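Long-range contacts in CMP-sialic acid transporter 1 (Zea mays, PDB 6I1R), which probably carries CMP-sialic acid from the cytoplasm into the Golgi, and is captured here with bound CMP in an outward-facing conformation: residues B[31-40]-B[227-237]; B[130-141]-B[292-303]. The protein carries 5 engineered substitutions. All blocks are in the same frame, centred on the assembly; numbering follows the deposited sequence.

Interaction 1 of 2, residues B[31-40]-B[227-237]; sequences NYDYATIPFL and RLFNGYSITTW. With C5P (cytidine-5'-monophosphate), chain D.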
loop_
_atom_site.group_PDB
_atom_site.type_symbol
_atom_site.label_atom_id
_atom_site.label_comp_id
_atom_site.label_asym_id
_atom_site.label_seq_id
_atom_site.Cartn_x
_atom_site.Cartn_y
_atom_site.Cartn_z
ATOM N N ASN B 31 3.033 4.691 6.098
ATOM C CA ASN B 31 3.995 4.130 7.050
ATOM C C ASN B 31 3.277 3.256 8.092
ATOM O O ASN B 31 3.931 2.676 8.960
ATOM C CB ASN B 31 4.801 5.235 7.743
ATOM C CG ASN B 31 6.263 4.882 7.924
ATOM O OD1 ASN B 31 6.987 4.701 6.946
ATOM N ND2 ASN B 31 6.710 4.796 9.165
ATOM N N TYR B 32 1.953 3.134 7.994
ATOM C CA TYR B 32 1.129 2.561 9.071
ATOM C C TYR B 32 0.131 1.557 8.479
ATOM O O TYR B 32 0.263 1.151 7.323
ATOM C CB TYR B 32 0.414 3.687 9.821
ATOM C CG TYR B 32 -0.436 4.555 8.932
ATOM C CD1 TYR B 32 0.086 5.583 8.205
ATOM C CD2 TYR B 32 -1.770 4.347 8.763
ATOM C CE1 TYR B 32 -0.675 6.379 7.367
ATOM C CE2 TYR B 32 -2.550 5.146 7.941
ATOM C CZ TYR B 32 -2.015 6.175 7.220
ATOM O OH TYR B 32 -2.766 6.962 6.396
ATOM N N ASP B 33 -0.857 1.168 9.284
ATOM C CA ASP B 33 -1.912 0.249 8.871
ATOM C C ASP B 33 -3.224 1.028 8.712
ATOM O O ASP B 33 -3.709 1.640 9.668
ATOM C CB ASP B 33 -2.066 -0.890 9.887
ATOM C CG ASP B 33 -2.219 -2.278 9.285
ATOM O OD1 ASP B 33 -2.548 -2.374 8.085
ATOM O OD2 ASP B 33 -2.017 -3.259 10.027
ATOM N N TYR B 34 -3.799 0.984 7.510
ATOM C CA TYR B 34 -5.135 1.528 7.262
ATOM C C TYR B 34 -6.192 0.473 7.625
ATOM O O TYR B 34 -7.370 0.632 7.306
ATOM C CB TYR B 34 -5.247 1.998 5.806
ATOM C CG TYR B 34 -6.325 3.013 5.505
ATOM C CD1 TYR B 34 -7.146 3.537 6.495
ATOM C CD2 TYR B 34 -6.501 3.487 4.214
ATOM C CE1 TYR B 34 -8.127 4.474 6.208
ATOM C CE2 TYR B 34 -7.473 4.427 3.909
ATOM C CZ TYR B 34 -8.290 4.923 4.909
ATOM O OH TYR B 34 -9.252 5.849 4.622
ATOM N N ALA B 35 -5.769 -0.608 8.277
ATOM C CA ALA B 35 -6.685 -1.595 8.841
ATOM C C ALA B 35 -7.165 -1.129 10.222
ATOM O O ALA B 35 -8.291 -1.423 10.620
ATOM C CB ALA B 35 -6.003 -2.939 8.925
ATOM N N THR B 36 -6.308 -0.395 10.933
ATOM C CA THR B 36 -6.546 -0.022 12.331
ATOM C C THR B 36 -7.256 1.335 12.439
ATOM O O THR B 36 -7.812 1.642 13.494
ATOM C CB THR B 36 -5.228 0.020 13.117
ATOM O OG1 THR B 36 -4.262 0.712 12.324
ATOM C CG2 THR B 36 -4.704 -1.356 13.468
ATOM N N ILE B 37 -7.232 2.149 11.384
ATOM C CA ILE B 37 -7.780 3.514 11.460
ATOM C C ILE B 37 -9.295 3.464 11.702
ATOM O O ILE B 37 -9.790 4.190 12.562
ATOM C CB ILE B 37 -7.409 4.344 10.213
ATOM C CG1 ILE B 37 -5.997 4.918 10.350
ATOM C CG2 ILE B 37 -8.439 5.436 9.943
ATOM C CD1 ILE B 37 -5.524 5.694 9.151
ATOM N N PRO B 38 -10.037 2.625 10.951
ATOM C CA PRO B 38 -11.493 2.537 11.145
ATOM C C PRO B 38 -11.878 2.178 12.589
ATOM O O PRO B 38 -12.926 2.610 13.067
ATOM C CB PRO B 38 -11.966 1.434 10.189
ATOM C CG PRO B 38 -10.916 1.427 9.118
ATOM C CD PRO B 38 -9.636 1.714 9.871
ATOM N N PHE B 39 -11.032 1.397 13.259
ATOM C CA PHE B 39 -11.236 1.038 14.663
ATOM C C PHE B 39 -11.101 2.289 15.541
ATOM O O PHE B 39 -11.995 2.597 16.329
ATOM C CB PHE B 39 -10.251 -0.061 15.075
ATOM C CG PHE B 39 -10.263 -0.423 16.539
ATOM C CD1 PHE B 39 -11.213 -1.297 17.050
ATOM C CD2 PHE B 39 -9.314 0.098 17.404
ATOM C CE1 PHE B 39 -11.216 -1.633 18.395
ATOM C CE2 PHE B 39 -9.318 -0.239 18.749
ATOM C CZ PHE B 39 -10.268 -1.103 19.242
ATOM N N LEU B 40 -9.987 3.006 15.389
ATOM C CA LEU B 40 -9.742 4.238 16.150
ATOM C C LEU B 40 -10.786 5.300 15.786
ATOM O O LEU B 40 -11.210 6.069 16.647
ATOM C CB LEU B 40 -8.330 4.757 15.860
ATOM C CG LEU B 40 -7.172 3.864 16.307
ATOM C CD1 LEU B 40 -5.846 4.589 16.135
ATOM C CD2 LEU B 40 -7.345 3.412 17.750
ATOM N N ARG B 227 0.358 -3.906 17.710
ATOM C CA ARG B 227 0.714 -3.273 16.436
ATOM C C ARG B 227 -0.048 -1.951 16.249
ATOM O O ARG B 227 0.334 -1.129 15.412
ATOM C CB ARG B 227 0.387 -4.255 15.304
ATOM C CG ARG B 227 0.902 -3.858 13.929
ATOM C CD ARG B 227 0.762 -4.998 12.935
ATOM N NE ARG B 227 -0.621 -5.429 12.752
ATOM C CZ ARG B 227 -1.194 -6.456 13.379
ATOM N NH1 ARG B 227 -2.450 -6.771 13.109
ATOM N NH2 ARG B 227 -0.520 -7.163 14.269
ATOM N N LEU B 228 -1.089 -1.739 17.055
ATOM C CA LEU B 228 -2.145 -0.742 16.799
ATOM C C LEU B 228 -1.567 0.648 16.496
ATOM O O LEU B 228 -2.119 1.360 15.663
ATOM C CB LEU B 228 -3.070 -0.678 18.018
ATOM C CG LEU B 228 -4.394 0.056 17.803
ATOM C CD1 LEU B 228 -5.516 -0.924 17.491
ATOM C CD2 LEU B 228 -4.751 0.899 19.018
ATOM N N PHE B 229 -0.486 1.039 17.169
ATOM C CA PHE B 229 0.019 2.420 17.088
ATOM C C PHE B 229 1.188 2.533 16.099
ATOM O O PHE B 229 1.692 3.634 15.882
ATOM C CB PHE B 229 0.437 2.916 18.477
ATOM C CG PHE B 229 -0.617 3.693 19.227
ATOM C CD1 PHE B 229 -1.934 3.260 19.267
ATOM C CD2 PHE B 229 -0.283 4.851 19.916
ATOM C CE1 PHE B 229 -2.896 3.978 19.963
ATOM C CE2 PHE B 229 -1.245 5.565 20.615
ATOM C CZ PHE B 229 -2.550 5.126 20.637
ATOM N N ASN B 230 1.615 1.428 15.488
ATOM C CA ASN B 230 2.844 1.428 14.679
ATOM C C ASN B 230 2.709 2.407 13.504
ATOM O O ASN B 230 1.657 2.494 12.866
ATOM C CB ASN B 230 3.206 0.029 14.170
ATOM C CG ASN B 230 3.909 -0.826 15.206
ATOM O OD1 ASN B 230 4.584 -0.313 16.095
ATOM N ND2 ASN B 230 3.771 -2.136 15.088
ATOM N N GLY B 231 3.782 3.157 13.254
ATOM C CA GLY B 231 3.888 4.036 12.088
ATOM C C GLY B 231 3.021 5.282 12.189
ATOM O O GLY B 231 3.034 6.107 11.271
ATOM N N TYR B 232 2.295 5.444 13.296
ATOM C CA TYR B 232 1.275 6.492 13.410
ATOM C C TYR B 232 1.941 7.864 13.544
ATOM O O TYR B 232 2.467 8.213 14.599
ATOM C CB TYR B 232 0.341 6.232 14.597
ATOM C CG TYR B 232 -0.919 5.481 14.249
ATOM C CD1 TYR B 232 -0.890 4.136 13.917
ATOM C CD2 TYR B 232 -2.148 6.122 14.243
ATOM C CE1 TYR B 232 -2.047 3.448 13.589
ATOM C CE2 TYR B 232 -3.314 5.448 13.920
ATOM C CZ TYR B 232 -3.265 4.104 13.593
ATOM O OH TYR B 232 -4.412 3.436 13.276
ATOM N N SER B 233 1.900 8.630 12.458
ATOM C CA SER B 233 2.382 10.006 12.452
ATOM C C SER B 233 1.295 10.932 13.011
ATOM O O SER B 233 0.222 10.471 13.412
ATOM C CB SER B 233 2.794 10.418 11.062
ATOM O OG SER B 233 1.738 10.200 10.142
ATOM N N ILE B 234 1.593 12.228 13.056
ATOM C CA ILE B 234 0.582 13.244 13.345
ATOM C C ILE B 234 -0.475 13.196 12.234
ATOM O O ILE B 234 -1.677 13.128 12.534
ATOM C CB ILE B 234 1.213 14.646 13.494
ATOM C CG1 ILE B 234 1.807 14.862 14.892
ATOM C CG2 ILE B 234 0.213 15.740 13.146
ATOM C CD1 ILE B 234 3.223 14.356 15.055
ATOM N N THR B 235 -0.034 13.198 10.977
ATOM C CA THR B 235 -1.009 13.186 9.864
ATOM C C THR B 235 -1.915 11.962 10.008
ATOM O O THR B 235 -3.115 12.087 9.812
ATOM C CB THR B 235 -0.416 13.276 8.446
ATOM O OG1 THR B 235 0.015 12.051 7.855
ATOM C CG2 THR B 235 0.742 14.227 8.341
ATOM N N THR B 236 -1.370 10.810 10.398
ATOM C CA THR B 236 -2.206 9.630 10.624
ATOM C C THR B 236 -3.324 9.978 11.616
ATOM O O THR B 236 -4.480 9.631 11.387
ATOM C CB THR B 236 -1.391 8.433 11.126
ATOM O OG1 THR B 236 -0.179 8.344 10.375
ATOM C CG2 THR B 236 -2.147 7.131 11.005
ATOM N N TRP B 237 -2.972 10.670 12.699
ATOM C CA TRP B 237 -3.944 11.042 13.734
ATOM C C TRP B 237 -4.931 12.089 13.200
ATOM O O TRP B 237 -6.080 12.129 13.651
ATOM C CB TRP B 237 -3.245 11.536 15.009
ATOM C CG TRP B 237 -2.730 10.437 15.891
ATOM C CD1 TRP B 237 -1.424 10.129 16.139
ATOM C CD2 TRP B 237 -3.513 9.491 16.643
ATOM N NE1 TRP B 237 -1.339 9.062 16.991
ATOM C CE2 TRP B 237 -2.603 8.649 17.318
ATOM C CE3 TRP B 237 -4.886 9.271 16.812
ATOM C CZ2 TRP B 237 -3.026 7.608 18.146
ATOM C CZ3 TRP B 237 -5.303 8.243 17.630
ATOM C CH2 TRP B 237 -4.384 7.424 18.288
HETATM O O3P C5P D . -17.970 3.313 10.457
HETATM P P C5P D . -17.826 2.100 9.569
HETATM O O1P C5P D . -18.803 2.053 8.418
HETATM O O2P C5P D . -16.402 1.768 9.192
HETATM O "O5'" C5P D . -18.277 0.875 10.512
HETATM C "C5'" C5P D . -17.345 -0.144 10.871
HETATM C "C4'" C5P D . -17.843 -1.489 10.361
HETATM O "O4'" C5P D . -17.308 -1.740 9.059
HETATM C "C3'" C5P D . -17.403 -2.624 11.275
HETATM O "O3'" C5P D . -18.553 -3.249 11.859
HETATM C "C2'" C5P D . -16.591 -3.577 10.406
HETATM O "O2'" C5P D . -17.153 -4.895 10.352
HETATM C "C1'" C5P D . -16.576 -2.969 9.012
HETATM N N1 C5P D . -15.194 -2.714 8.598
HETATM C C2 C5P D . -14.337 -3.794 8.305
HETATM N N3 C5P D . -13.062 -3.567 7.923
HETATM C C4 C5P D . -12.597 -2.302 7.819
HETATM C C5 C5P D . -13.431 -1.228 8.105
HETATM C C6 C5P D . -14.744 -1.459 8.498
HETATM O O2 C5P D . -14.759 -4.967 8.399
HETATM N N4 C5P D . -11.316 -2.082 7.435
#

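Interaction 2 of 2, residues B[130-141]-B[292-303]; sequences MAIVLLAVGTTT and GIIICIISLQMY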
loop_
_atom_site.group_PDB
_atom_site.type_symbol
_atom_site.label_atom_id
_atom_site.label_comp_id
_atom_site.label_asym_id
_atom_site.label_seq_id
_atom_site.Cartn_x
_atom_site.Cartn_y
_atom_site.Cartn_z
ATOM N N MET B 130 -34.084 11.782 -12.295
ATOM C CA MET B 130 -33.160 12.121 -13.369
ATOM C C MET B 130 -31.919 12.817 -12.794
ATOM O O MET B 130 -30.830 12.693 -13.355
ATOM C CB MET B 130 -33.848 13.012 -14.407
ATOM C CG MET B 130 -34.756 12.222 -15.339
ATOM S SD MET B 130 -36.229 13.120 -15.875
ATOM C CE MET B 130 -35.473 14.578 -16.583
ATOM N N ALA B 131 -32.077 13.519 -11.672
ATOM C CA ALA B 131 -30.951 14.170 -10.991
ATOM C C ALA B 131 -30.050 13.117 -10.333
ATOM O O ALA B 131 -28.823 13.200 -10.437
ATOM C CB ALA B 131 -31.463 15.167 -9.979
ATOM N N ILE B 132 -30.657 12.134 -9.666
ATOM C CA ILE B 132 -29.890 11.068 -9.005
ATOM C C ILE B 132 -29.005 10.390 -10.059
ATOM O O ILE B 132 -27.803 10.222 -9.854
ATOM C CB ILE B 132 -30.804 10.045 -8.292
ATOM C CG1 ILE B 132 -31.800 10.699 -7.327
ATOM C CG2 ILE B 132 -29.972 8.984 -7.583
ATOM C CD1 ILE B 132 -31.175 11.614 -6.300
ATOM N N VAL B 133 -29.610 10.026 -11.188
ATOM C CA VAL B 133 -28.879 9.378 -12.276
ATOM C C VAL B 133 -27.784 10.331 -12.766
ATOM O O VAL B 133 -26.619 9.945 -12.858
ATOM C CB VAL B 133 -29.817 8.949 -13.424
ATOM C CG1 VAL B 133 -29.038 8.482 -14.647
ATOM C CG2 VAL B 133 -30.797 7.871 -12.981
ATOM N N LEU B 134 -28.152 11.576 -13.055
ATOM C CA LEU B 134 -27.176 12.545 -13.562
ATOM C C LEU B 134 -25.975 12.637 -12.618
ATOM O O LEU B 134 -24.847 12.760 -13.088
ATOM C CB LEU B 134 -27.822 13.922 -13.729
ATOM C CG LEU B 134 -28.320 14.254 -15.133
ATOM C CD1 LEU B 134 -28.985 15.616 -15.134
ATOM C CD2 LEU B 134 -27.191 14.213 -16.152
ATOM N N LEU B 135 -26.217 12.582 -11.310
ATOM C CA LEU B 135 -25.129 12.673 -10.332
ATOM C C LEU B 135 -24.161 11.501 -10.530
ATOM O O LEU B 135 -22.948 11.702 -10.605
ATOM C CB LEU B 135 -25.706 12.674 -8.912
ATOM C CG LEU B 135 -24.692 12.915 -7.795
ATOM C CD1 LEU B 135 -24.147 14.335 -7.847
ATOM C CD2 LEU B 135 -25.306 12.631 -6.433
ATOM N N ALA B 136 -24.709 10.291 -10.608
ATOM C CA ALA B 136 -23.908 9.084 -10.807
ATOM C C ALA B 136 -23.145 9.170 -12.134
ATOM O O ALA B 136 -21.969 8.820 -12.198
ATOM C CB ALA B 136 -24.797 7.865 -10.765
ATOM N N VAL B 137 -23.824 9.637 -13.178
ATOM C CA VAL B 137 -23.218 9.753 -14.504
ATOM C C VAL B 137 -22.134 10.841 -14.471
ATOM O O VAL B 137 -21.078 10.674 -15.075
ATOM C CB VAL B 137 -24.280 10.041 -15.586
ATOM C CG1 VAL B 137 -23.646 10.399 -16.921
ATOM C CG2 VAL B 137 -25.246 8.879 -15.756
ATOM N N GLY B 138 -22.394 11.940 -13.765
ATOM C CA GLY B 138 -21.482 13.090 -13.729
ATOM C C GLY B 138 -20.186 12.790 -12.993
ATOM O O GLY B 138 -19.120 13.285 -13.372
ATOM N N THR B 139 -20.283 11.994 -11.931
ATOM C CA THR B 139 -19.123 11.615 -11.125
ATOM C C THR B 139 -18.272 10.603 -11.901
ATOM O O THR B 139 -17.048 10.721 -11.959
ATOM C CB THR B 139 -19.563 11.064 -9.764
ATOM O OG1 THR B 139 -20.462 9.979 -9.994
ATOM C CG2 THR B 139 -20.231 12.111 -8.899
ATOM N N THR B 140 -18.940 9.615 -12.491
ATOM C CA THR B 140 -18.296 8.645 -13.378
ATOM C C THR B 140 -17.529 9.380 -14.483
ATOM O O THR B 140 -16.377 9.046 -14.761
ATOM C CB THR B 140 -19.330 7.676 -13.967
ATOM O OG1 THR B 140 -19.997 7.037 -12.878
ATOM C CG2 THR B 140 -18.724 6.630 -14.876
ATOM N N THR B 141 -18.172 10.382 -15.085
ATOM C CA THR B 141 -17.597 11.149 -16.200
ATOM C C THR B 141 -16.241 11.745 -15.795
ATOM O O THR B 141 -15.287 11.683 -16.566
ATOM C CB THR B 141 -18.569 12.237 -16.678
ATOM O OG1 THR B 141 -19.663 11.587 -17.327
ATOM C CG2 THR B 141 -17.944 13.236 -17.628
ATOM N N GLY B 292 -17.818 16.639 -15.884
ATOM C CA GLY B 292 -18.430 16.015 -14.708
ATOM C C GLY B 292 -18.957 17.036 -13.710
ATOM O O GLY B 292 -19.997 16.817 -13.086
ATOM N N ILE B 293 -18.240 18.150 -13.561
ATOM C CA ILE B 293 -18.626 19.216 -12.626
ATOM C C ILE B 293 -19.931 19.868 -13.103
ATOM O O ILE B 293 -20.837 20.093 -12.299
ATOM C CB ILE B 293 -17.488 20.246 -12.466
ATOM C CG1 ILE B 293 -16.329 19.675 -11.646
ATOM C CG2 ILE B 293 -18.004 21.549 -11.869
ATOM C CD1 ILE B 293 -15.038 20.450 -11.777
ATOM N N ILE B 294 -20.017 20.174 -14.397
ATOM C CA ILE B 294 -21.191 20.852 -14.965
ATOM C C ILE B 294 -22.417 19.940 -14.821
ATOM O O ILE B 294 -23.489 20.394 -14.416
ATOM C CB ILE B 294 -20.944 21.265 -16.431
ATOM C CG1 ILE B 294 -19.878 22.360 -16.531
ATOM C CG2 ILE B 294 -22.243 21.687 -17.105
ATOM C CD1 ILE B 294 -19.283 22.525 -17.910
ATOM N N ILE B 295 -22.250 18.663 -15.158
ATOM C CA ILE B 295 -23.315 17.672 -14.983
ATOM C C ILE B 295 -23.777 17.693 -13.522
ATOM O O ILE B 295 -24.977 17.736 -13.242
ATOM C CB ILE B 295 -22.840 16.266 -15.408
ATOM C CG1 ILE B 295 -22.674 16.163 -16.926
ATOM C CG2 ILE B 295 -23.778 15.192 -14.877
ATOM C CD1 ILE B 295 -21.650 15.145 -17.364
ATOM N N CYS B 296 -22.813 17.670 -12.607
ATOM C CA CYS B 296 -23.100 17.551 -11.180
ATOM C C CYS B 296 -23.746 18.839 -10.649
ATOM O O CYS B 296 -24.723 18.765 -9.905
ATOM C CB CYS B 296 -21.840 17.194 -10.401
ATOM S SG CYS B 296 -21.416 15.436 -10.513
ATOM N N ILE B 297 -23.224 20.004 -11.031
ATOM C CA ILE B 297 -23.828 21.284 -10.626
ATOM C C ILE B 297 -25.288 21.323 -11.100
ATOM O O ILE B 297 -26.169 21.764 -10.361
ATOM C CB ILE B 297 -23.013 22.484 -11.155
ATOM C CG1 ILE B 297 -21.699 22.651 -10.386
ATOM C CG2 ILE B 297 -23.841 23.763 -11.128
ATOM C CD1 ILE B 297 -20.757 23.676 -10.978
ATOM N N ILE B 298 -25.535 20.864 -12.324
ATOM C CA ILE B 298 -26.894 20.840 -12.880
ATOM C C ILE B 298 -27.715 19.765 -12.155
ATOM O O ILE B 298 -28.892 19.978 -11.875
ATOM C CB ILE B 298 -26.865 20.644 -14.411
ATOM C CG1 ILE B 298 -26.553 21.962 -15.125
ATOM C CG2 ILE B 298 -28.159 20.021 -14.920
ATOM C CD1 ILE B 298 -26.165 21.810 -16.576
ATOM N N SER B 299 -27.102 18.624 -11.848
ATOM C CA SER B 299 -27.778 17.582 -11.070
ATOM C C SER B 299 -28.165 18.115 -9.683
ATOM O O SER B 299 -29.181 17.700 -9.122
ATOM C CB SER B 299 -26.933 16.341 -10.955
ATOM O OG SER B 299 -27.618 15.335 -10.225
ATOM N N LEU B 300 -27.355 19.016 -9.130
ATOM C CA LEU B 300 -27.654 19.625 -7.830
ATOM C C LEU B 300 -28.913 20.490 -7.961
ATOM O O LEU B 300 -29.877 20.320 -7.213
ATOM C CB LEU B 300 -26.456 20.462 -7.368
ATOM C CG LEU B 300 -26.476 20.896 -5.903
ATOM C CD1 LEU B 300 -25.751 19.888 -5.023
ATOM C CD2 LEU B 300 -25.860 22.277 -5.735
ATOM N N GLN B 301 -28.892 21.398 -8.931
ATOM C CA GLN B 301 -29.997 22.324 -9.157
ATOM C C GLN B 301 -31.297 21.531 -9.353
ATOM O O GLN B 301 -32.281 21.784 -8.666
ATOM C CB GLN B 301 -29.691 23.229 -10.353
ATOM C CG GLN B 301 -28.590 24.244 -10.073
ATOM C CD GLN B 301 -28.303 25.136 -11.255
ATOM O OE1 GLN B 301 -28.329 24.706 -12.407
ATOM N NE2 GLN B 301 -28.017 26.397 -10.975
ATOM N N MET B 302 -31.281 20.556 -10.256
ATOM C CA MET B 302 -32.473 19.750 -10.556
ATOM C C MET B 302 -33.097 19.219 -9.260
ATOM O O MET B 302 -34.301 19.360 -9.049
ATOM C CB MET B 302 -32.132 18.563 -11.463
ATOM C CG MET B 302 -31.882 18.969 -12.895
ATOM S SD MET B 302 -31.075 17.710 -13.900
ATOM C CE MET B 302 -32.298 16.401 -13.874
ATOM N N TYR B 303 -32.280 18.618 -8.399
ATOM C CA TYR B 303 -32.801 17.908 -7.234
ATOM C C TYR B 303 -33.252 18.889 -6.144
ATOM O O TYR B 303 -34.256 18.637 -5.476
ATOM C CB TYR B 303 -31.762 16.942 -6.662
ATOM C CG TYR B 303 -32.286 16.119 -5.514
ATOM C CD1 TYR B 303 -32.250 16.600 -4.215
ATOM C CD2 TYR B 303 -32.860 14.876 -5.728
ATOM C CE1 TYR B 303 -32.751 15.861 -3.156
ATOM C CE2 TYR B 303 -33.363 14.122 -4.681
ATOM C CZ TYR B 303 -33.309 14.617 -3.390
ATOM O OH TYR B 303 -33.802 13.881 -2.350
#

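Interaction 1 of 2, residues B[31-40]-B[227-237]
T236 sets its methyl over the centre of the Y32 ring, with CG2 3.5 Å from the ring centroid, a CH-pi contact. The same methyl also lies over a face of the Y232 ring, toward its rim. Y32 turns an edge to the face of Y232 in a tilted edge-to-face pair, the planes 53° apart. Its hydroxyl is hydrogen-bonded to S24 OG on helix 3-24. G231 has positive phi in the type II turn F229 to Y232, which favours glycine, and a CB there would run into N31 O. G231 CA instead donates a CA-H···O contact to N31 O at 3.4 Å.

The packing stays dense toward helix 37-59. L40 CD1 meets Y232 CE2 at 3.5 Å and also touches W237, while its CD2 rests on L228. T36 holds OG1 between its backbone N and carbonyl carbon (chi1 45°). From there OG1 accepts a hydrogen bond from Y232 OH at 2.9 Å. It also donates to D33 O, 2.9 Å from OG1, coming from above the carbonyl plane. Replacing Y32 by an alanine would probably strip the T236 methyl of one of the two rings it lies over, open a gap beside Y232 and leave S24 OG without this partner.

The other side is looser and partly exposed. D33 OD2 lies at the edge of the R227 guanidinium, 3.8 Å from NE, a long salt bridge. N31 only skirts G231 and packs on S99 of the second subunit.

On helix 37-59, P38 touches the cytosine of CMP, with CB 3.7 Å from C5 of the nucleotide. The contact thus joins the loop leading into this pocket-lining helix to the turn before helix 234-256. Its chemistry implies a join carried by rings, methyls and one shared hydroxyl, with one long salt bridge at the rim.

Interaction 2 of 2, residues B[130-141]-B[292-303]
S299 extends OG anti to its backbone N (chi1 -179°), which turns the hydroxyl onto A131 O of the facing helix. I295 CG2, also anti to its backbone N, packs on G138 CA and on L134 CD2, 3.8 Å from the latter. The motif is a close antiparallel pair of membrane helices in the nucleotide-sugar transporter bundle. The axes approach to 7.8 Å, at 162° between their directions.

Small residues make this closeness possible. A131 and G138 lie seven residues apart on one helix, G292 and S299 on the other. The CA atoms of G138 and G292 are 4.3 Å apart, and a CB on either would clash with the partner helix.

The S299 OG to A131 O hydrogen bond crosses the pair, though its modelled length is doubtfully short. A131 O also takes the helical bond from L135 N. Most of the rest is apolar. L134 crosses I295 and M302 at about a right angle. M302 CE folds back toward A131 and L134. The A131 CB sits at the edge of the Y303 ring, while I132 CD1 reaches Y303 CE2 at 3.7 Å. Y264 on helix 259-279 covers this end. Toward the other end, C296 SG lies 3.9 Å from T139 CG2.

In the fold
Both contacts are partly buried, and they lie on opposite sides of the chain's centre, about 35 Å apart between centres and about 18 Å at their nearest atoms. They share no helix, yet their segments alternate along the chain, so the connections cross. Interaction 1 joins loops and the helices they lead into, beside the CMP pocket and next to the second subunit. It mixes aromatic packing, a hydroxyl relay and a long salt bridge. Interaction 2 runs along two helices, touches no other chain of the assembly and carries no charges. Its glycines serve helix packing, whereas the one in interaction 1 serves a turn. Some apolar residues of interaction 2 lie on the surface and may face lipid.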